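Local coordinates for valine-pyruvate aminotransferase (Salmonella typhimurium, PDB 3G7Q), which transfers the amino group of valine to pyruvate, giving alanine, with pyridoxal 5'-phosphate as its expected cofactor, at residues S187-T190 and N195-T198. Residues are numbered along the deposited sequence; the frame is centred on the assembly and turned at random. Where two conformers were deposited one is given.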
ATOM      1  N   SER A 187     -15.966 -13.636   6.508  1.00 36.58           N
ATOM      2  CA  SER A 187     -16.344 -12.246   6.217  1.00 35.75           C
ATOM      3  C   SER A 187     -17.799 -12.141   6.648  1.00 36.54           C
ATOM      4  O   SER A 187     -18.484 -13.171   6.759  1.00 35.33           O
ATOM      5  CB  SER A 187     -16.157 -11.902   4.744  1.00 38.37           C
ATOM      6  OG  SER A 187     -16.888 -12.817   3.932  1.00 39.68           O
ATOM      7  N   ARG A 188     -18.280 -10.920   6.926  1.00 32.92           N
ATOM      8  CA  ARG A 188     -19.657 -10.742   7.368  1.00 33.25           C
ATOM      9  C   ARG A 188     -20.111  -9.305   7.219  1.00 32.99           C
ATOM     10  O   ARG A 188     -19.674  -8.448   7.990  1.00 33.35           O
ATOM     11  CB  ARG A 188     -19.788 -11.139   8.849  1.00 32.49           C
ATOM     12  CG  ARG A 188     -21.191 -11.343   9.359  1.00 34.26           C
ATOM     13  CD  ARG A 188     -21.163 -11.550  10.863  1.00 35.86           C
ATOM     14  NE  ARG A 188     -22.352 -12.210  11.367  1.00 30.75           N
ATOM     15  CZ  ARG A 188     -22.868 -12.035  12.590  1.00 32.68           C
ATOM     16  NH1 ARG A 188     -22.343 -11.152  13.437  1.00 34.95           N
ATOM     17  NH2 ARG A 188     -23.936 -12.705  12.966  1.00 32.08           N
ATOM     18  N   PRO A 189     -20.950  -8.999   6.213  1.00 32.65           N
ATOM     19  CA  PRO A 189     -21.471  -9.839   5.116  1.00 32.04           C
ATOM     20  C   PRO A 189     -20.369 -10.245   4.163  1.00 31.21           C
ATOM     21  O   PRO A 189     -19.302  -9.622   4.105  1.00 31.70           O
ATOM     22  CB  PRO A 189     -22.452  -8.932   4.376  1.00 33.08           C
ATOM     23  CG  PRO A 189     -22.739  -7.780   5.334  1.00 35.09           C
ATOM     24  CD  PRO A 189     -21.493  -7.634   6.162  1.00 32.31           C
ATOM     25  N   THR A 190     -20.651 -11.285   3.385  1.00 30.13           N
ATOM     26  CA  THR A 190     -19.639 -11.899   2.537  1.00 29.90           C
ATOM     27  C   THR A 190     -19.675 -11.526   1.058  1.00 30.37           C
ATOM     28  O   THR A 190     -20.741 -11.429   0.459  1.00 30.88           O
ATOM     29  CB  THR A 190     -19.810 -13.435   2.624  1.00 31.21           C
ATOM     30  OG1 THR A 190     -19.653 -13.856   3.982  1.00 33.78           O
ATOM     31  CG2 THR A 190     -18.804 -14.189   1.717  1.00 30.22           C
ATOM     32  N   ASN A 195     -23.843 -13.505   1.959  1.00 30.53           N
ATOM     33  CA  ASN A 195     -24.214 -14.239   3.147  1.00 28.25           C
ATOM     34  C   ASN A 195     -23.832 -13.509   4.431  1.00 30.19           C
ATOM     35  O   ASN A 195     -22.790 -12.858   4.491  1.00 30.18           O
ATOM     36  CB  ASN A 195     -23.519 -15.585   3.181  1.00 29.32           C
ATOM     37  CG  ASN A 195     -24.053 -16.486   4.293  1.00 27.97           C
ATOM     38  OD1 ASN A 195     -25.274 -16.629   4.453  1.00 29.38           O
ATOM     39  ND2 ASN A 195     -23.137 -17.081   5.075  1.00 30.56           N
ATOM     40  N   VAL A 196     -24.665 -13.678   5.446  1.00 30.29           N
ATOM     41  CA  VAL A 196     -24.360 -13.189   6.782  1.00 29.78           C
ATOM     42  C   VAL A 196     -24.349 -14.400   7.715  1.00 29.20           C
ATOM     43  O   VAL A 196     -25.403 -14.961   8.060  1.00 29.36           O
ATOM     44  CB  VAL A 196     -25.326 -12.078   7.239  1.00 29.30           C
ATOM     45  CG1 VAL A 196     -25.178 -11.810   8.750  1.00 29.65           C
ATOM     46  CG2 VAL A 196     -25.059 -10.813   6.429  1.00 29.95           C
ATOM     47  N   ILE A 197     -23.160 -14.861   8.050  0.70 27.89           N
ATOM     48  CA  ILE A 197     -23.026 -15.972   8.966  0.70 27.32           C
ATOM     49  C   ILE A 197     -23.866 -15.694  10.237  0.70 28.64           C
ATOM     50  O   ILE A 197     -23.860 -14.574  10.750  0.70 29.66           O
ATOM     51  CB  ILE A 197     -21.519 -16.210   9.247  0.70 29.08           C
ATOM     52  CG1 ILE A 197     -21.323 -17.420  10.145  0.70 29.13           C
ATOM     53  CG2 ILE A 197     -20.848 -14.918   9.807  0.70 27.83           C
ATOM     54  CD1 ILE A 197     -19.860 -17.726  10.406  0.70 33.45           C
ATOM     55  N   THR A 198     -24.596 -16.694  10.725  1.00 29.18           N
ATOM     56  CA  THR A 198     -25.540 -16.502  11.834  1.00 29.46           C
ATOM     57  C   THR A 198     -24.822 -16.244  13.154  1.00 28.57           C
ATOM     58  O   THR A 198     -23.643 -16.600  13.327  1.00 29.43           O
ATOM     59  CB  THR A 198     -26.514 -17.670  12.005  1.00 28.02           C
ATOM     60  OG1 THR A 198     -25.839 -18.814  12.568  1.00 30.89           O
ATOM     61  CG2 THR A 198     -27.222 -18.022  10.662  1.00 29.21           C
TER
HETATM   62  O   HOH W   1     -21.066 -13.787   6.573  1.00 27.56           O
HETATM   63  O   HOH W   2     -20.312 -16.552   4.271  1.00 29.24           O
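Ile197 O is gripped by two nitrogens of one guanidinium. Arg188 NE and Arg188 NH2 each donate to Ile197 O at 2.9 Å. The oxygen lies beside the guanidinium edge, 12° out of its plane, and is held side-on. Both bonds are bent, with N-H...O angles of about 140°. The arginine reaches this oxygen with an extended chain, CG lying anti to the backbone N (chi1 -165°). On the way it crosses Ile197 at about a right angle, and in one of the two Ile197 conformers Arg188 CD passes 3.5 Å from Ile197 CG2. Val196 CG1 lies 3.9 Å from Arg188 NE. NH2 also forms a salt bridge with Asp199, and NH1 donates to Arg235 O.

The two segments belong to one loop in the large domain of this fold-type I PLP enzyme. Between them runs Asn-Pro-Thr-Gly, a hallmark sequence of class I aminotransferases. The loop joins strand 181-187 of the seven-stranded sheet to helix 199-211, for which Thr198 is the N-cap. The peptide bond before Pro189 is cis. Just after it, Thr190 N donates to Asn195 O at 2.9 Å. Pro189 and Val196 lie side by side, with Pro189 CB 3.8 Å from Val196 CG2.

One water has four partners. It donates to Ser187 O and Asn195 O, and accepts from Thr190 OG1 and Ile197 N, the last at 2.8 Å. A second water donates to Thr190 OG1 and accepts from Asn195 ND2, while Lys167 bonds Asn195 OD1.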